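Local coordinates for protein gingipain R2 Pro-Domain (Porphyromonas gingivalis, PDB 4IEF) that probably serves as the propeptide that accompanies the arginine-specific cysteine protease gingipain R2 and keeps it inactive until maturation, at residues D197-K200 against S201-N205; R107-P111 against D112-Y116; T191-G194 against F195-I198; L154-P158 against V159-L163. All blocks are in the same frame, centred on the assembly; numbering follows the deposited sequence.

Contact 1: residues D197-K200 against S201-N205; sequences DIYK and SVFMN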
loop_
_atom_site.group_PDB
_atom_site.type_symbol
_atom_site.label_atom_id
_atom_site.label_comp_id
_atom_site.label_asym_id
_atom_site.label_seq_id
_atom_site.Cartn_x
_atom_site.Cartn_y
_atom_site.Cartn_z
ATOM N N ASP A 197 -0.816 12.431 9.330
ATOM C CA ASP A 197 -0.417 12.657 7.940
ATOM C C ASP A 197 -1.186 11.746 6.969
ATOM O O ASP A 197 -1.349 12.109 5.801
ATOM C CB ASP A 197 1.090 12.471 7.760
ATOM C CG ASP A 197 1.659 13.428 6.736
ATOM O OD1 ASP A 197 1.897 14.605 7.092
ATOM O OD2 ASP A 197 1.842 13.011 5.576
ATOM N N ILE A 198 -1.662 10.578 7.452
ATOM C CA ILE A 198 -2.470 9.645 6.658
ATOM C C ILE A 198 -3.848 10.297 6.441
ATOM O O ILE A 198 -4.334 10.313 5.311
ATOM C CB ILE A 198 -2.551 8.238 7.335
ATOM C CG1 ILE A 198 -1.195 7.505 7.233
ATOM C CG2 ILE A 198 -3.691 7.378 6.763
ATOM C CD1 ILE A 198 -0.967 6.440 8.271
ATOM N N TYR A 199 -4.441 10.873 7.516
ATOM C CA TYR A 199 -5.738 11.553 7.467
ATOM C C TYR A 199 -5.712 12.737 6.499
ATOM O O TYR A 199 -6.677 12.946 5.761
ATOM C CB TYR A 199 -6.160 12.055 8.860
ATOM C CG TYR A 199 -6.277 11.022 9.961
ATOM C CD1 TYR A 199 -5.955 11.341 11.275
ATOM C CD2 TYR A 199 -6.794 9.753 9.704
ATOM C CE1 TYR A 199 -6.090 10.408 12.299
ATOM C CE2 TYR A 199 -6.921 8.807 10.719
ATOM C CZ TYR A 199 -6.581 9.144 12.018
ATOM O OH TYR A 199 -6.726 8.234 13.034
ATOM N N LYS A 200 -4.598 13.502 6.504
ATOM C CA LYS A 200 -4.391 14.681 5.658
ATOM C C LYS A 200 -4.352 14.312 4.174
ATOM O O LYS A 200 -4.881 15.059 3.351
ATOM C CB LYS A 200 -3.097 15.412 6.051
ATOM C CG LYS A 200 -3.187 16.164 7.369
ATOM C CD LYS A 200 -1.911 16.936 7.673
ATOM C CE LYS A 200 -1.966 17.640 9.013
ATOM N NZ LYS A 200 -2.856 18.835 9.003
ATOM N N SER A 201 -3.741 13.158 3.840
ATOM C CA SER A 201 -3.609 12.678 2.463
ATOM C C SER A 201 -4.856 11.933 1.973
ATOM O O SER A 201 -5.149 11.992 0.783
ATOM C CB SER A 201 -2.382 11.783 2.321
ATOM O OG SER A 201 -2.430 10.684 3.215
ATOM N N VAL A 202 -5.572 11.224 2.864
ATOM C CA VAL A 202 -6.779 10.475 2.501
ATOM C C VAL A 202 -7.971 11.447 2.373
ATOM O O VAL A 202 -8.655 11.425 1.354
ATOM C CB VAL A 202 -7.062 9.309 3.501
ATOM C CG1 VAL A 202 -8.479 8.761 3.357
ATOM C CG2 VAL A 202 -6.047 8.184 3.342
ATOM N N PHE A 203 -8.214 12.287 3.397
ATOM C CA PHE A 203 -9.348 13.213 3.428
ATOM C C PHE A 203 -8.948 14.604 2.939
ATOM O O PHE A 203 -7.998 15.195 3.455
ATOM C CB PHE A 203 -9.960 13.280 4.841
ATOM C CG PHE A 203 -10.218 11.931 5.476
ATOM C CD1 PHE A 203 -9.468 11.504 6.565
ATOM C CD2 PHE A 203 -11.185 11.071 4.961
ATOM C CE1 PHE A 203 -9.691 10.249 7.139
ATOM C CE2 PHE A 203 -11.421 9.824 5.548
ATOM C CZ PHE A 203 -10.676 9.423 6.636
ATOM N N MET A 204 -9.683 15.123 1.938
ATOM C CA MET A 204 -9.412 16.446 1.362
ATOM C C MET A 204 -9.949 17.599 2.254
ATOM O O MET A 204 -9.613 18.758 2.008
ATOM C CB MET A 204 -9.940 16.562 -0.092
ATOM C CG MET A 204 -11.460 16.460 -0.260
ATOM S SD MET A 204 -12.001 16.566 -2.005
ATOM C CE MET A 204 -11.648 18.285 -2.372
ATOM N N ASN A 205 -10.718 17.274 3.314
ATOM C CA ASN A 205 -11.286 18.257 4.237
ATOM C C ASN A 205 -10.701 18.150 5.668
ATOM O O ASN A 205 -11.163 18.873 6.559
ATOM C CB ASN A 205 -12.817 18.095 4.291
ATOM C CG ASN A 205 -13.283 16.833 4.978
ATOM O OD1 ASN A 205 -12.760 15.738 4.750
ATOM N ND2 ASN A 205 -14.256 16.965 5.860
#
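F203 lays its ring beside that of Y199, one helical turn earlier, and the two side chains point the same way. Y199 CD2 sits in the plane of the F203 ring at its edge, 3.9 Å from F203 CE1, while V202 CG1 covers one face of the F203 ring over its centre. Beneath the pair, F203, the first residue past the helix, still donates its N to Y199 O in a good bond (2.9 Å, 158°); V202 N to I198 O (2.9 Å) is the regular bond before it. I198 CG2 and V202 CG2 meet more loosely, at 4.2 Å. S201 folds its hydroxyl back over the helix: with chi1 at 57°, S201 OG stands between the backbone N and the carbonyl carbon, 2.9 Å from I198 O and 3.1 Å from D197 O. Which of the two takes its proton is not settled, and S201 OG also has a weak bond to a basic side chain of the other protein in the assembly. Y199 OH is held by D143 N, and D197 OD2 makes a salt bridge to a basic side chain of that other protein. Y199 and F203 thus face the chain's own strands, while D197 brings a charge and V202 an apolar surface to the partner protein.

Contact 2: residues R107-P111 against D112-Y116; sequences RAENP and DQIPY
With chi1 at -176°, N110 swings its amide away from its own N and forward over the chain, while chi1 of -82° and an extended chain carry the Q113 amide up to meet it. The two side chains cross at about a right angle with their amide planes 50° apart, and N110 ND2 makes only a weak bond to Q113 OE1 (3.2 Å). On the other branch, N110 OD1 accepts D112 N at 3.3 Å, the donor standing well above the plane of the amide. N110 ND2 also donates to a water, 2.7 Å away, which in turn donates a hydrogen bond to D112 OD2. The backbone closes beneath: Q113 N reaches N110 O at 3.1 Å, and I114 N makes a weak bond to P111 O. I114 points toward 107-111 and sets its CD1 3.7 Å from E109 OE2. K102 NZ grips P111 O and I114 O from within the chain, whereas D112 OD1 bonds to backbone of the other protein and R107 forms a salt bridge with an acidic side chain of that protein. The bond from D112 N to N110 OD1 defines an Asx turn, here overlaid on a beta turn from N110 to Q113 in the long loop between strands 79-93 and 133-141.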
loop_
_atom_site.group_PDB
_atom_site.type_symbol
_atom_site.label_atom_id
_atom_site.label_comp_id
_atom_site.label_asym_id
_atom_site.label_seq_id
_atom_site.Cartn_x
_atom_site.Cartn_y
_atom_site.Cartn_z
ATOM N N ARG A 107 -7.502 -10.646 -14.385
ATOM C CA ARG A 107 -6.209 -10.728 -15.078
ATOM C C ARG A 107 -5.951 -12.182 -15.535
ATOM O O ARG A 107 -4.885 -12.479 -16.052
ATOM C CB ARG A 107 -5.046 -10.144 -14.251
ATOM C CG ARG A 107 -5.104 -8.628 -14.251
ATOM C CD ARG A 107 -3.884 -7.912 -13.712
ATOM N NE ARG A 107 -3.965 -6.502 -14.097
ATOM C CZ ARG A 107 -3.265 -5.942 -15.078
ATOM N NH1 ARG A 107 -2.348 -6.643 -15.731
ATOM N NH2 ARG A 107 -3.445 -4.667 -15.380
ATOM N N ALA A 108 -6.959 -13.061 -15.401
ATOM C CA ALA A 108 -6.956 -14.433 -15.916
ATOM C C ALA A 108 -7.420 -14.413 -17.392
ATOM O O ALA A 108 -7.277 -15.408 -18.112
ATOM C CB ALA A 108 -7.880 -15.309 -15.079
ATOM N N GLU A 109 -7.966 -13.256 -17.827
ATOM C CA GLU A 109 -8.492 -13.005 -19.174
ATOM C C GLU A 109 -7.649 -11.979 -19.933
ATOM O O GLU A 109 -6.857 -11.256 -19.330
ATOM C CB GLU A 109 -9.939 -12.471 -19.086
ATOM C CG GLU A 109 -10.890 -13.265 -18.210
ATOM C CD GLU A 109 -12.293 -12.689 -18.209
ATOM O OE1 GLU A 109 -12.599 -11.849 -17.330
ATOM O OE2 GLU A 109 -13.073 -13.041 -19.123
ATOM N N ASN A 110 -7.855 -11.891 -21.253
ATOM C CA ASN A 110 -7.221 -10.891 -22.113
ATOM C C ASN A 110 -8.318 -9.873 -22.494
ATOM O O ASN A 110 -9.263 -10.257 -23.192
ATOM C CB ASN A 110 -6.561 -11.542 -23.349
ATOM C CG ASN A 110 -5.788 -10.591 -24.252
ATOM O OD1 ASN A 110 -5.777 -9.366 -24.071
ATOM N ND2 ASN A 110 -5.117 -11.139 -25.258
ATOM N N PRO A 111 -8.260 -8.603 -22.011
ATOM C CA PRO A 111 -9.340 -7.643 -22.318
ATOM C C PRO A 111 -9.440 -7.271 -23.793
ATOM O O PRO A 111 -10.521 -6.898 -24.251
ATOM C CB PRO A 111 -8.986 -6.419 -21.467
ATOM C CG PRO A 111 -7.538 -6.529 -21.221
ATOM C CD PRO A 111 -7.233 -7.991 -21.147
ATOM N N ASP A 112 -8.319 -7.383 -24.536
ATOM C CA ASP A 112 -8.240 -7.103 -25.974
ATOM C C ASP A 112 -9.074 -8.124 -26.764
ATOM O O ASP A 112 -9.526 -7.822 -27.866
ATOM C CB ASP A 112 -6.769 -7.125 -26.462
ATOM C CG ASP A 112 -5.716 -6.482 -25.552
ATOM O OD1 ASP A 112 -6.101 -5.743 -24.615
ATOM O OD2 ASP A 112 -4.509 -6.711 -25.790
ATOM N N GLN A 113 -9.285 -9.318 -26.181
ATOM C CA GLN A 113 -10.061 -10.424 -26.753
ATOM C C GLN A 113 -11.526 -10.427 -26.267
ATOM O O GLN A 113 -12.331 -11.194 -26.799
ATOM C CB GLN A 113 -9.397 -11.763 -26.412
ATOM C CG GLN A 113 -8.241 -12.144 -27.329
ATOM C CD GLN A 113 -7.475 -13.348 -26.833
ATOM O OE1 GLN A 113 -6.288 -13.488 -27.109
ATOM N NE2 GLN A 113 -8.118 -14.250 -26.089
ATOM N N ILE A 114 -11.870 -9.580 -25.273
ATOM C CA ILE A 114 -13.232 -9.464 -24.741
ATOM C C ILE A 114 -13.962 -8.391 -25.567
ATOM O O ILE A 114 -13.462 -7.269 -25.677
ATOM C CB ILE A 114 -13.267 -9.176 -23.209
ATOM C CG1 ILE A 114 -12.582 -10.310 -22.412
ATOM C CG2 ILE A 114 -14.708 -8.963 -22.712
ATOM C CD1 ILE A 114 -12.142 -9.938 -20.994
ATOM N N PRO A 115 -15.125 -8.706 -26.182
ATOM C CA PRO A 115 -15.796 -7.691 -26.996
ATOM C C PRO A 115 -16.714 -6.804 -26.164
ATOM O O PRO A 115 -17.089 -7.157 -25.042
ATOM C CB PRO A 115 -16.588 -8.529 -28.003
ATOM C CG PRO A 115 -16.913 -9.794 -27.263
ATOM C CD PRO A 115 -15.881 -9.977 -26.179
ATOM N N TYR A 116 -17.086 -5.654 -26.727
ATOM C CA TYR A 116 -18.047 -4.749 -26.110
ATOM C C TYR A 116 -19.440 -5.312 -26.404
ATOM O O TYR A 116 -19.802 -5.459 -27.571
ATOM C CB TYR A 116 -17.864 -3.325 -26.663
ATOM C CG TYR A 116 -16.616 -2.627 -26.162
ATOM C CD1 TYR A 116 -15.429 -2.671 -26.885
ATOM C CD2 TYR A 116 -16.632 -1.899 -24.981
ATOM C CE1 TYR A 116 -14.279 -2.021 -26.432
ATOM C CE2 TYR A 116 -15.495 -1.237 -24.523
ATOM C CZ TYR A 116 -14.317 -1.302 -25.249
ATOM O OH TYR A 116 -13.195 -0.660 -24.778
HETATM O O HOH W 1 -3.472 -9.585 -26.780
#

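Contact 3: residues T191-G194 against F195-I198; sequences TFTG and FEDI
The backbone makes a type I beta turn from T193 to E196, with G194 and F195 at its corners, and this turn feeds directly into helix 196-202. It is closed by E196 N, which bonds to T193 O at 3.2 Å and an almost straight 164°, the donor sitting well above the carbonyl plane. The same T193 O accepts a second hydrogen bond, from a water at 3.0 Å, and that water accepts one from D197 N. An ordered solvent molecule thus links the turn to one of the amides at the start of the helix. On the apolar side, F192 and F195 slant across one another. F192 has CG opposite its backbone N (chi1 178°), which runs the ring forward under the turn: G194 N lies 3.7 Å above the plane of the F192 ring, over its centre, and F195 CD2 comes in at the ring's edge. That approach, F192 CE2 to F195 CD2, is 3.5 Å, a close fit. Both rings also touch R142 and pack on backbone of the other protein in the assembly, so this aromatic side of the turn lies at the interface; a bound calcium ion is about 8 Å from the F195 side chain. On the polar side, E196 runs past T193, its CG 3.5 Å from T193 OG1, before bending at chi2 to let OE2 bond to Y206 OH. The F195 ring is covered on one face by I198 from the first turn of the helix, I198 CD1 standing 3.6 Å above its plane, over the centre.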
loop_
_atom_site.group_PDB
_atom_site.type_symbol
_atom_site.label_atom_id
_atom_site.label_comp_id
_atom_site.label_asym_id
_atom_site.label_seq_id
_atom_site.Cartn_x
_atom_site.Cartn_y
_atom_site.Cartn_z
ATOM N N THR A 191 -1.190 10.185 23.849
ATOM C CA THR A 191 -2.051 9.865 22.711
ATOM C C THR A 191 -1.195 9.584 21.455
ATOM O O THR A 191 -0.060 10.062 21.364
ATOM C CB THR A 191 -3.102 10.977 22.484
ATOM O OG1 THR A 191 -4.065 10.530 21.530
ATOM C CG2 THR A 191 -2.492 12.318 22.042
ATOM N N PHE A 192 -1.739 8.794 20.507
ATOM C CA PHE A 192 -1.059 8.425 19.264
ATOM C C PHE A 192 -1.334 9.481 18.183
ATOM O O PHE A 192 -2.490 9.872 17.983
ATOM C CB PHE A 192 -1.497 7.017 18.815
ATOM C CG PHE A 192 -0.900 6.515 17.519
ATOM C CD1 PHE A 192 0.444 6.166 17.440
ATOM C CD2 PHE A 192 -1.692 6.348 16.392
ATOM C CE1 PHE A 192 0.991 5.691 16.245
ATOM C CE2 PHE A 192 -1.147 5.860 15.202
ATOM C CZ PHE A 192 0.193 5.537 15.136
ATOM N N THR A 193 -0.265 9.944 17.498
ATOM C CA THR A 193 -0.322 11.008 16.485
ATOM C C THR A 193 0.178 10.558 15.082
ATOM O O THR A 193 0.137 11.351 14.143
ATOM C CB THR A 193 0.483 12.235 17.001
ATOM O OG1 THR A 193 0.251 13.360 16.152
ATOM C CG2 THR A 193 1.986 11.969 17.129
ATOM N N GLY A 194 0.621 9.307 14.965
ATOM C CA GLY A 194 1.190 8.740 13.746
ATOM C C GLY A 194 0.324 8.690 12.503
ATOM O O GLY A 194 0.861 8.622 11.394
ATOM N N PHE A 195 -1.011 8.711 12.659
ATOM C CA PHE A 195 -1.938 8.640 11.524
ATOM C C PHE A 195 -2.413 10.018 11.032
ATOM O O PHE A 195 -3.185 10.069 10.075
ATOM C CB PHE A 195 -3.149 7.766 11.884
ATOM C CG PHE A 195 -3.057 6.342 11.386
ATOM C CD1 PHE A 195 -3.955 5.860 10.443
ATOM C CD2 PHE A 195 -2.076 5.477 11.868
ATOM C CE1 PHE A 195 -3.873 4.541 9.987
ATOM C CE2 PHE A 195 -2.004 4.157 11.424
ATOM C CZ PHE A 195 -2.895 3.702 10.476
ATOM N N GLU A 196 -1.935 11.122 11.650
ATOM C CA GLU A 196 -2.314 12.495 11.284
ATOM C C GLU A 196 -2.014 12.807 9.820
ATOM O O GLU A 196 -2.884 13.340 9.133
ATOM C CB GLU A 196 -1.632 13.531 12.189
ATOM C CG GLU A 196 -2.178 13.600 13.608
ATOM C CD GLU A 196 -3.650 13.933 13.737
ATOM O OE1 GLU A 196 -3.971 15.131 13.898
ATOM O OE2 GLU A 196 -4.482 12.999 13.697
ATOM N N ASP A 197 -0.816 12.431 9.330
ATOM C CA ASP A 197 -0.417 12.657 7.940
ATOM C C ASP A 197 -1.186 11.746 6.969
ATOM O O ASP A 197 -1.349 12.109 5.801
ATOM C CB ASP A 197 1.090 12.471 7.760
ATOM C CG ASP A 197 1.659 13.428 6.736
ATOM O OD1 ASP A 197 1.897 14.605 7.092
ATOM O OD2 ASP A 197 1.842 13.011 5.576
ATOM N N ILE A 198 -1.662 10.578 7.452
ATOM C CA ILE A 198 -2.470 9.645 6.658
ATOM C C ILE A 198 -3.848 10.297 6.441
ATOM O O ILE A 198 -4.334 10.313 5.311
ATOM C CB ILE A 198 -2.551 8.238 7.335
ATOM C CG1 ILE A 198 -1.195 7.505 7.233
ATOM C CG2 ILE A 198 -3.691 7.378 6.763
ATOM C CD1 ILE A 198 -0.967 6.440 8.271
HETATM O O HOH W 2 1.159 11.910 11.405
#

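Contact 4: residues L154-P158 against V159-L163; sequences LQYNP and VTKTL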
loop_
_atom_site.group_PDB
_atom_site.type_symbol
_atom_site.label_atom_id
_atom_site.label_comp_id
_atom_site.label_asym_id
_atom_site.label_seq_id
_atom_site.Cartn_x
_atom_site.Cartn_y
_atom_site.Cartn_z
ATOM N N LEU A 154 -21.213 12.289 -16.383
ATOM C CA LEU A 154 -21.584 11.808 -17.703
ATOM C C LEU A 154 -22.873 10.989 -17.586
ATOM O O LEU A 154 -22.883 9.900 -17.007
ATOM C CB LEU A 154 -20.430 11.012 -18.353
ATOM C CG LEU A 154 -19.116 11.781 -18.590
ATOM C CD1 LEU A 154 -18.008 10.848 -18.974
ATOM C CD2 LEU A 154 -19.274 12.866 -19.659
ATOM N N GLN A 155 -23.974 11.574 -18.073
ATOM C CA GLN A 155 -25.312 10.983 -18.049
ATOM C C GLN A 155 -25.724 10.693 -19.493
ATOM O O GLN A 155 -25.657 11.580 -20.341
ATOM C CB GLN A 155 -26.312 11.898 -17.323
ATOM C CG GLN A 155 -25.910 12.269 -15.884
ATOM C CD GLN A 155 -26.045 11.154 -14.871
ATOM O OE1 GLN A 155 -27.004 10.377 -14.881
ATOM N NE2 GLN A 155 -25.108 11.088 -13.931
ATOM N N TYR A 156 -26.066 9.436 -19.791
ATOM C CA TYR A 156 -26.358 9.022 -21.158
ATOM C C TYR A 156 -27.652 8.249 -21.272
ATOM O O TYR A 156 -27.869 7.260 -20.560
ATOM C CB TYR A 156 -25.181 8.177 -21.700
ATOM C CG TYR A 156 -25.350 7.615 -23.097
ATOM C CD1 TYR A 156 -25.310 8.444 -24.215
ATOM C CD2 TYR A 156 -25.468 6.244 -23.308
ATOM C CE1 TYR A 156 -25.434 7.928 -25.504
ATOM C CE2 TYR A 156 -25.587 5.714 -24.593
ATOM C CZ TYR A 156 -25.568 6.561 -25.688
ATOM O OH TYR A 156 -25.679 6.034 -26.955
ATOM N N ASN A 157 -28.504 8.714 -22.195
ATOM C CA ASN A 157 -29.759 8.078 -22.556
ATOM C C ASN A 157 -29.467 7.219 -23.793
ATOM O O ASN A 157 -29.143 7.777 -24.842
ATOM C CB ASN A 157 -30.867 9.115 -22.799
ATOM C CG ASN A 157 -32.258 8.527 -22.959
ATOM O OD1 ASN A 157 -32.483 7.538 -23.674
ATOM N ND2 ASN A 157 -33.235 9.145 -22.314
ATOM N N PRO A 158 -29.504 5.867 -23.680
ATOM C CA PRO A 158 -29.152 5.016 -24.835
ATOM C C PRO A 158 -30.161 5.020 -25.989
ATOM O O PRO A 158 -29.756 4.838 -27.138
ATOM C CB PRO A 158 -29.055 3.613 -24.228
ATOM C CG PRO A 158 -29.028 3.801 -22.752
ATOM C CD PRO A 158 -29.809 5.043 -22.495
ATOM N N VAL A 159 -31.451 5.226 -25.696
ATOM C CA VAL A 159 -32.523 5.238 -26.693
ATOM C C VAL A 159 -32.463 6.535 -27.539
ATOM O O VAL A 159 -32.589 6.461 -28.765
ATOM C CB VAL A 159 -33.913 5.026 -26.019
ATOM C CG1 VAL A 159 -35.071 5.369 -26.962
ATOM C CG2 VAL A 159 -34.051 3.597 -25.503
ATOM N N THR A 160 -32.276 7.702 -26.896
ATOM C CA THR A 160 -32.233 8.989 -27.610
ATOM C C THR A 160 -30.820 9.311 -28.139
ATOM O O THR A 160 -30.674 10.236 -28.946
ATOM C CB THR A 160 -32.752 10.137 -26.721
ATOM O OG1 THR A 160 -31.868 10.317 -25.619
ATOM C CG2 THR A 160 -34.178 9.915 -26.231
ATOM N N LYS A 161 -29.787 8.560 -27.670
ATOM C CA LYS A 161 -28.361 8.725 -28.030
ATOM C C LYS A 161 -27.855 10.120 -27.597
ATOM O O LYS A 161 -27.001 10.719 -28.260
ATOM C CB LYS A 161 -28.116 8.478 -29.543
ATOM C CG LYS A 161 -28.272 7.010 -29.958
ATOM C CD LYS A 161 -27.979 6.763 -31.436
ATOM C CE LYS A 161 -26.505 6.600 -31.738
ATOM N NZ LYS A 161 -26.281 5.992 -33.076
ATOM N N THR A 162 -28.390 10.622 -26.471
ATOM C CA THR A 162 -28.035 11.928 -25.937
ATOM C C THR A 162 -27.129 11.768 -24.713
ATOM O O THR A 162 -27.456 11.047 -23.759
ATOM C CB THR A 162 -29.300 12.751 -25.635
ATOM O OG1 THR A 162 -30.068 12.878 -26.840
ATOM C CG2 THR A 162 -28.984 14.135 -25.094
ATOM N N LEU A 163 -25.982 12.453 -24.765
ATOM C CA LEU A 163 -25.027 12.479 -23.677
ATOM C C LEU A 163 -25.003 13.866 -23.046
ATOM O O LEU A 163 -24.842 14.867 -23.747
ATOM C CB LEU A 163 -23.620 12.075 -24.154
ATOM C CG LEU A 163 -22.500 12.099 -23.093
ATOM C CD1 LEU A 163 -22.522 10.844 -22.212
ATOM C CD2 LEU A 163 -21.150 12.256 -23.743
#
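Y156 runs across the opposing strand from CB to hydroxyl. Y156 CB meets L163 CD1 at 3.8 Å; Y156 CD1 comes within 3.4 Å of T162 O; Y156 CE1 passes 3.9 Å from K161 C; and Y156 OH, lying close to K161 CA and CG, ends as a hydrogen-bond partner of V96 O. The ring holds this course because chi1 is 177°, with CG opposite the backbone N. The Y156 and K161 side chains lie alongside each other, pointing the same way, while L163 CB touches the ring edge near its plane. Y156 and L163 form the non-hydrogen-bonded pair of the two antiparallel strands; N157 and T162 form the hydrogen-bonded one, in which N157 N to T162 O is 3.0 Å and nearly straight. On the opposite face of the sheet from Y156, N157 turns its amide back over the loop. N157 OD1 accepts a bond from T160 N at 3.2 Å from above the amide plane, and takes a weak bond from V159 N as well, so one oxygen ties two loop amides. ND2 is held by D125 OD1. N157 O receives weak bonds from K161 N and T162 N. With K161 in left-handed backbone conformation (62°/34°), K161 and T162 both facing N157 make a G1 beta bulge, which closes the beta hairpin of strands 144-157 and 162-176 in the main antiparallel sheet.

Along the chain the order is contact 2, contact 4, contact 3, contact 1. Contacts 3 and 1 are neighbours, centres about 11 Å apart, and share D197 and I198: one leads into helix 196-202 and the other leads out of it. Contact 4, at the hairpin between strands 144-157 and 162-176, lies on the opposite side of the chain's centre, with centres about 36 Å from contact 1 and 46 Å from contact 3. Contact 2 sits in a loop about 26 Å from contact 4, centre to centre. Contacts 1, 2 and 3 touch the other protein of the assembly and contact 4 does not, so the loop and the helix, about 36 Å apart by contact centres, provide two separate points of attachment.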